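Local coordinates for protein 1-deoxy-D-xylulose 5-phosphate reductoisomerase (Moraxella catarrhalis, PDB 4ZQG) that binds NADH, magnesium and the inhibitor fosmidomycin and probably catalyses the conversion of 1-deoxy-D-xylulose 5-phosphate to 2-C-methyl-D-erythritol 4-phosphate in the MEP pathway, at residues P300-L303 / Y304-G307; I363-A366 / C367-K371; T372-Q375 / D376-Q379. All coordinates share one frame; numbering follows the deposited sequence.

The three contacts follow one another along the chain, each a local turn or helix end. Contact 1 lies in the loop between helix 281-289 and strand 307-311, where the second subunit packs against it. Contacts 2 and 3 belong to the helical C-terminal region: helix 359-368 ends in contact 2, and contact 3 starts on the short helix 371-374. The centres of contacts 1 and 2 are about 44 Å apart, those of contacts 2 and 3 about 11 Å. The last two touch directly, L368 O lying 2.7 Å from Y377 OH, a probable hydrogen bond. The subunit-contacting loop thus lies far from the helical region, though all three fall within the C-terminal part of the chain.

Contact 1. Residues P300-L303 / Y304-G307; sequences PLDL and YQLG
L306 folds back on the preceding residues and meets two leucines, one with each methyl group. Its CD1 lies 3.6 Å from CD1 of L301, where the two side chains cross at about a right angle. Its CD2 reaches CD2 of L303, also at 3.6 Å, but here the side chains run alongside each other and point the same way. The first torsion of L306 (chi1 -133°) lies away from the staggered values.

D302 carries the polar part of the contact. Its backbone O accepts a hydrogen bond from N of Q305 at 3.1 Å, the donor standing well above the carbonyl plane, while its carboxylate OD2 takes a weak one from N of Y304 at 3.2 Å. The weak bond gives a loose Asx turn, D302 to Y304, inside a beta turn from D302 to Q305 closed by the backbone bond, and the pair bends the chain in the loop that leads from helix 281-289 into strand 307-311. With CG anti to the backbone N (chi1 175°), the carboxylate swings beside its own carbonyl group and can face the amide two residues on. The other oxygen, OD1, accepts from a water at 3.1 Å, and the same water donates to OE1 of Q305 at 3.3 Å. It thus bridges a carboxylate and an amide whose planes are only 16° apart, and it sits at the edge of the Y304 ring, in its plane.

Farther out, V259 of the same chain touches both L301 and L306. The second subunit also meets the turn: its W186 packs on L303, and its V252 O is hydrogen-bonded to Y304 OH. At G307 the backbone pairs antiparallel with a strand of that subunit, and the sheet continues across the interface.

Contact 2. Residues I363-A366 / C367-K371; sequences IVKA and CLDDK
Three successive i to i+4 hydrogen bonds join I363-A366 to C367-D369, and the last is the straightest: in the first two, N of C367 to O of I363 and N of L368 to O of V364, the donors are tilted from the carbonyl planes, whereas N of D369 meets O of K365 at 2.8 Å almost head-on, with an N-H...O angle of 169°. Beyond D369 the pattern breaks down, and N of D370 makes only a weak bond, 3.4 Å long, back to O of C367.

On the buried side V364 and L368 lie side by side and point the same way, CG1 of V364 standing 4.1 Å from CD1 of L368. The same leucine methyl also rests 3.6 Å from O of V364, so it lies against backbone as well as side chain. CB of C367 lies 3.4 Å from O of I363, beside the carbonyl that its own N binds.

K365 and D369 form the polar face. The lysine starts with CG anti to the backbone N (chi1 -172°) and stays extended, so it is the aliphatic stem that passes D369: CE is 3.6 Å from OD1. The charged atoms stay apart, NZ and OD1 being 4.7 Å from each other; any attraction between the charges is probably modest at that distance.

D370 then serves as N-cap of the next helix, 371-374: OD2 accepts from N of I373 and weakly from N of T372, and OD1 forms a salt bridge with K405. The contact is thus a junction where one helix stops and another starts. L368 packs on L324 and A328 of helix 320-331, V364 and C367 on L339 and A342 of helix 333-351, and I363 and C367 on I406 and A402 of helix 387-409.

Contact 3. Residues T372-Q375 / D376-Q379; sequences TIAQ and DYSQ
The ring of Y377 lies flat over the backbone of A374, and this is the compact part of the contact. CA of A374 stands 3.7 Å from the ring centroid and only 7° off its normal, a CH-pi contact over one face. Nearby, CG2 of I373 reaches CE1 of the ring at 3.6 Å, while CB of A374 touches CE2 more loosely at 4.0 Å. With CG anti to its carbonyl carbon (chi1 -71°), Y377 folds back over the last helical turn, where its hydroxyl probably bonds to O of L368.

The side toward S378 is more open to solvent; there a water links the two segments, donating to O of A374 at 2.9 Å and hydrogen-bonding with OG of S378 at 3.1 Å. O of A374 also accepts from N of Y377, so two donors share it. The carboxylate of D376 turns instead to K397 of helix 387-409, with which OD2 forms a salt bridge.

N of D376 meets O of I373 at 3.0 Å, nearly straight at 173°. Two overlapping type I beta turns, A374-Y377 and D376-Q379, make an arrangement by which the chain passes from the short helix into the loop before helix 387-409.

Contact 1. Residues P300-L303 / Y304-G307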
loop_
_atom_site.group_PDB
_atom_site.type_symbol
_atom_site.label_atom_id
_atom_site.label_comp_id
_atom_site.label_asym_id
_atom_site.label_seq_id
_atom_site.Cartn_x
_atom_site.Cartn_y
_atom_site.Cartn_z
ATOM N N PRO A 300 9.529 3.869 -14.147
ATOM C CA PRO A 300 8.887 3.975 -12.810
ATOM C C PRO A 300 8.453 5.377 -12.490
ATOM O O PRO A 300 8.979 6.331 -13.031
ATOM C CB PRO A 300 9.980 3.519 -11.838
ATOM C CG PRO A 300 11.037 2.887 -12.685
ATOM C CD PRO A 300 10.959 3.552 -14.024
ATOM N N LEU A 301 7.448 5.483 -11.654
ATOM C CA LEU A 301 7.001 6.755 -11.168
ATOM C C LEU A 301 8.167 7.479 -10.494
ATOM O O LEU A 301 8.884 6.893 -9.692
ATOM C CB LEU A 301 5.867 6.494 -10.170
ATOM C CG LEU A 301 5.105 7.698 -9.654
ATOM C CD1 LEU A 301 4.504 8.565 -10.750
ATOM C CD2 LEU A 301 4.014 7.189 -8.758
ATOM N N ASP A 302 8.344 8.752 -10.825
ATOM C CA ASP A 302 9.318 9.619 -10.158
ATOM C C ASP A 302 8.617 10.523 -9.109
ATOM O O ASP A 302 7.947 11.517 -9.469
ATOM C CB ASP A 302 10.028 10.491 -11.188
ATOM C CG ASP A 302 10.987 11.511 -10.559
ATOM O OD1 ASP A 302 11.311 12.467 -11.258
ATOM O OD2 ASP A 302 11.449 11.360 -9.395
ATOM N N LEU A 303 8.799 10.196 -7.823
ATOM C CA LEU A 303 8.077 10.892 -6.764
ATOM C C LEU A 303 8.496 12.340 -6.640
ATOM O O LEU A 303 7.715 13.170 -6.248
ATOM C CB LEU A 303 8.280 10.217 -5.423
ATOM C CG LEU A 303 7.835 8.777 -5.334
ATOM C CD1 LEU A 303 8.357 8.186 -4.055
ATOM C CD2 LEU A 303 6.333 8.677 -5.409
ATOM N N TYR A 304 9.728 12.656 -6.974
ATOM C CA TYR A 304 10.135 14.056 -6.999
ATOM C C TYR A 304 9.308 14.950 -7.983
ATOM O O TYR A 304 8.955 16.077 -7.640
ATOM C CB TYR A 304 11.664 14.172 -7.200
ATOM C CG TYR A 304 12.463 13.506 -6.094
ATOM C CD1 TYR A 304 11.962 13.412 -4.792
ATOM C CD2 TYR A 304 13.706 12.978 -6.335
ATOM C CE1 TYR A 304 12.680 12.801 -3.764
ATOM C CE2 TYR A 304 14.443 12.360 -5.321
ATOM C CZ TYR A 304 13.921 12.277 -4.034
ATOM O OH TYR A 304 14.606 11.660 -3.036
ATOM N N GLN A 305 8.909 14.422 -9.144
ATOM C CA GLN A 305 8.246 15.268 -10.144
ATOM C C GLN A 305 6.723 15.132 -10.126
ATOM O O GLN A 305 6.052 15.507 -11.071
ATOM C CB GLN A 305 8.821 15.011 -11.535
ATOM C CG GLN A 305 10.354 14.921 -11.574
ATOM C CD GLN A 305 11.102 16.256 -11.601
ATOM O OE1 GLN A 305 11.996 16.512 -10.771
ATOM N NE2 GLN A 305 10.768 17.098 -12.573
ATOM N N LEU A 306 6.172 14.682 -9.017
ATOM C CA LEU A 306 4.768 14.322 -8.970
ATOM C C LEU A 306 3.910 15.566 -8.960
ATOM O O LEU A 306 2.967 15.709 -9.738
ATOM C CB LEU A 306 4.479 13.480 -7.716
ATOM C CG LEU A 306 3.647 12.209 -7.885
ATOM C CD1 LEU A 306 3.561 11.717 -9.293
ATOM C CD2 LEU A 306 4.233 11.098 -7.063
ATOM N N GLY A 307 4.265 16.479 -8.078
ATOM C CA GLY A 307 3.545 17.718 -7.952
ATOM C C GLY A 307 2.519 17.492 -6.884
ATOM O O GLY A 307 2.881 17.204 -5.750
HETATM O O HOH W 1 13.786 13.863 -10.031
#

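Contact 2. Residues I363-A366 / C367-K371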
loop_
_atom_site.group_PDB
_atom_site.type_symbol
_atom_site.label_atom_id
_atom_site.label_comp_id
_atom_site.label_asym_id
_atom_site.label_seq_id
_atom_site.Cartn_x
_atom_site.Cartn_y
_atom_site.Cartn_z
ATOM N N ILE A 363 -30.042 5.613 -22.165
ATOM C CA ILE A 363 -30.328 4.312 -22.752
ATOM C C ILE A 363 -30.228 3.238 -21.700
ATOM O O ILE A 363 -31.059 2.324 -21.670
ATOM C CB ILE A 363 -29.319 3.972 -23.895
ATOM C CG1 ILE A 363 -29.501 4.917 -25.085
ATOM C CG2 ILE A 363 -29.414 2.505 -24.324
ATOM C CD1 ILE A 363 -30.946 5.097 -25.524
ATOM N N VAL A 364 -29.197 3.345 -20.869
ATOM C CA VAL A 364 -28.930 2.362 -19.821
ATOM C C VAL A 364 -29.973 2.398 -18.689
ATOM O O VAL A 364 -30.351 1.348 -18.175
ATOM C CB VAL A 364 -27.507 2.521 -19.225
ATOM C CG1 VAL A 364 -27.265 1.517 -18.109
ATOM C CG2 VAL A 364 -26.448 2.312 -20.306
ATOM N N LYS A 365 -30.447 3.576 -18.314
ATOM C CA LYS A 365 -31.476 3.642 -17.298
ATOM C C LYS A 365 -32.733 3.043 -17.865
ATOM O O LYS A 365 -33.359 2.147 -17.251
ATOM C CB LYS A 365 -31.743 5.078 -16.878
ATOM C CG LYS A 365 -32.677 5.186 -15.688
ATOM C CD LYS A 365 -33.084 6.632 -15.364
ATOM C CE LYS A 365 -33.797 6.708 -14.011
ATOM N NZ LYS A 365 -34.376 8.050 -13.717
ATOM N N ALA A 366 -33.082 3.511 -19.064
ATOM C CA ALA A 366 -34.323 3.103 -19.697
ATOM C C ALA A 366 -34.354 1.598 -19.747
ATOM O O ALA A 366 -35.381 0.982 -19.481
ATOM C CB ALA A 366 -34.467 3.706 -21.084
ATOM N N CYS A 367 -33.206 1.011 -20.036
ATOM C CA CYS A 367 -33.066 -0.439 -19.975
ATOM C C CYS A 367 -33.147 -1.069 -18.552
ATOM O O CYS A 367 -33.724 -2.150 -18.382
ATOM C CB CYS A 367 -31.769 -0.855 -20.654
ATOM S SG CYS A 367 -31.891 -0.761 -22.448
ATOM N N LEU A 368 -32.573 -0.427 -17.538
ATOM C CA LEU A 368 -32.644 -1.003 -16.217
ATOM C C LEU A 368 -34.098 -0.990 -15.758
ATOM O O LEU A 368 -34.565 -1.988 -15.199
ATOM C CB LEU A 368 -31.742 -0.277 -15.222
ATOM C CG LEU A 368 -30.266 -0.631 -15.329
ATOM C CD1 LEU A 368 -29.406 0.496 -14.810
ATOM C CD2 LEU A 368 -29.956 -1.930 -14.612
ATOM N N ASP A 369 -34.796 0.118 -16.044
ATOM C CA ASP A 369 -36.173 0.319 -15.607
ATOM C C ASP A 369 -37.244 -0.239 -16.542
ATOM O O ASP A 369 -38.423 -0.094 -16.273
ATOM C CB ASP A 369 -36.437 1.807 -15.346
ATOM C CG ASP A 369 -35.658 2.340 -14.145
ATOM O OD1 ASP A 369 -35.620 3.576 -13.982
ATOM O OD2 ASP A 369 -35.074 1.533 -13.370
ATOM N N ASP A 370 -36.837 -0.896 -17.624
ATOM C CA ASP A 370 -37.780 -1.518 -18.555
ATOM C C ASP A 370 -38.425 -2.799 -18.024
ATOM O O ASP A 370 -37.720 -3.725 -17.611
ATOM C CB ASP A 370 -37.049 -1.858 -19.842
ATOM C CG ASP A 370 -37.954 -2.455 -20.878
ATOM O OD1 ASP A 370 -38.071 -1.840 -21.960
ATOM O OD2 ASP A 370 -38.541 -3.528 -20.612
ATOM N N LYS A 371 -39.758 -2.879 -18.113
ATOM C CA LYS A 371 -40.497 -3.990 -17.504
ATOM C C LYS A 371 -40.145 -5.340 -18.133
ATOM O O LYS A 371 -40.093 -6.360 -17.440
ATOM C CB LYS A 371 -42.004 -3.742 -17.543
ATOM C CG LYS A 371 -42.451 -2.585 -16.656
#

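Contact 3. Residues T372-Q375 / D376-Q379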
loop_
_atom_site.group_PDB
_atom_site.type_symbol
_atom_site.label_atom_id
_atom_site.label_comp_id
_atom_site.label_asym_id
_atom_site.label_seq_id
_atom_site.Cartn_x
_atom_site.Cartn_y
_atom_site.Cartn_z
ATOM N N THR A 372 -39.860 -5.342 -19.425
ATOM C CA THR A 372 -39.501 -6.583 -20.125
ATOM C C THR A 372 -38.116 -7.091 -19.738
ATOM O O THR A 372 -37.866 -8.298 -19.700
ATOM C CB THR A 372 -39.627 -6.393 -21.647
ATOM O OG1 THR A 372 -40.925 -5.858 -21.903
ATOM C CG2 THR A 372 -39.479 -7.702 -22.400
ATOM N N ILE A 373 -37.214 -6.178 -19.445
ATOM C CA ILE A 373 -35.922 -6.574 -18.948
ATOM C C ILE A 373 -36.084 -7.042 -17.486
ATOM O O ILE A 373 -35.674 -8.144 -17.124
ATOM C CB ILE A 373 -34.909 -5.419 -19.136
ATOM C CG1 ILE A 373 -34.536 -5.345 -20.618
ATOM C CG2 ILE A 373 -33.657 -5.620 -18.296
ATOM C CD1 ILE A 373 -33.966 -4.019 -21.072
ATOM N N ALA A 374 -36.744 -6.232 -16.669
ATOM C CA ALA A 374 -36.910 -6.565 -15.245
ATOM C C ALA A 374 -37.525 -7.947 -14.924
ATOM O O ALA A 374 -37.298 -8.480 -13.833
ATOM C CB ALA A 374 -37.677 -5.460 -14.535
ATOM N N GLN A 375 -38.279 -8.536 -15.849
ATOM C CA GLN A 375 -38.796 -9.894 -15.623
ATOM C C GLN A 375 -37.704 -10.900 -15.293
ATOM O O GLN A 375 -37.972 -11.875 -14.596
ATOM C CB GLN A 375 -39.604 -10.469 -16.805
ATOM C CG GLN A 375 -40.209 -9.470 -17.785
ATOM C CD GLN A 375 -41.005 -10.091 -18.956
ATOM O OE1 GLN A 375 -42.187 -9.797 -19.139
ATOM N NE2 GLN A 375 -40.357 -10.917 -19.755
ATOM N N ASP A 376 -36.501 -10.696 -15.826
ATOM C CA ASP A 376 -35.459 -11.727 -15.751
ATOM C C ASP A 376 -34.487 -11.470 -14.606
ATOM O O ASP A 376 -33.603 -12.293 -14.321
ATOM C CB ASP A 376 -34.714 -11.843 -17.091
ATOM C CG ASP A 376 -35.616 -12.291 -18.236
ATOM O OD1 ASP A 376 -36.365 -13.278 -18.080
ATOM O OD2 ASP A 376 -35.575 -11.663 -19.317
ATOM N N TYR A 377 -34.658 -10.345 -13.929
ATOM C CA TYR A 377 -33.813 -10.043 -12.786
ATOM C C TYR A 377 -33.781 -11.118 -11.707
ATOM O O TYR A 377 -32.731 -11.302 -11.084
ATOM C CB TYR A 377 -34.206 -8.720 -12.151
ATOM C CG TYR A 377 -33.859 -7.520 -12.981
ATOM C CD1 TYR A 377 -33.127 -7.619 -14.164
ATOM C CD2 TYR A 377 -34.232 -6.279 -12.566
ATOM C CE1 TYR A 377 -32.804 -6.499 -14.887
ATOM C CE2 TYR A 377 -33.907 -5.155 -13.283
ATOM C CZ TYR A 377 -33.193 -5.272 -14.452
ATOM O OH TYR A 377 -32.910 -4.116 -15.131
ATOM N N SER A 378 -34.881 -11.845 -11.516
ATOM C CA SER A 378 -34.968 -12.824 -10.431
ATOM C C SER A 378 -34.530 -14.225 -10.844
ATOM O O SER A 378 -34.809 -15.196 -10.135
ATOM C CB SER A 378 -36.398 -12.905 -9.908
ATOM O OG SER A 378 -37.252 -13.444 -10.913
ATOM N N GLN A 379 -33.815 -14.340 -11.950
ATOM C CA GLN A 379 -33.374 -15.654 -12.396
ATOM C C GLN A 379 -32.065 -16.129 -11.757
ATOM O O GLN A 379 -31.327 -15.348 -11.159
ATOM C CB GLN A 379 -33.285 -15.703 -13.922
ATOM C CG GLN A 379 -33.947 -16.956 -14.443
ATOM C CD GLN A 379 -34.108 -16.966 -15.937
ATOM O OE1 GLN A 379 -33.906 -15.944 -16.617
ATOM N NE2 GLN A 379 -34.466 -18.136 -16.474
HETATM O O HOH W 2 -37.797 -10.525 -11.799
#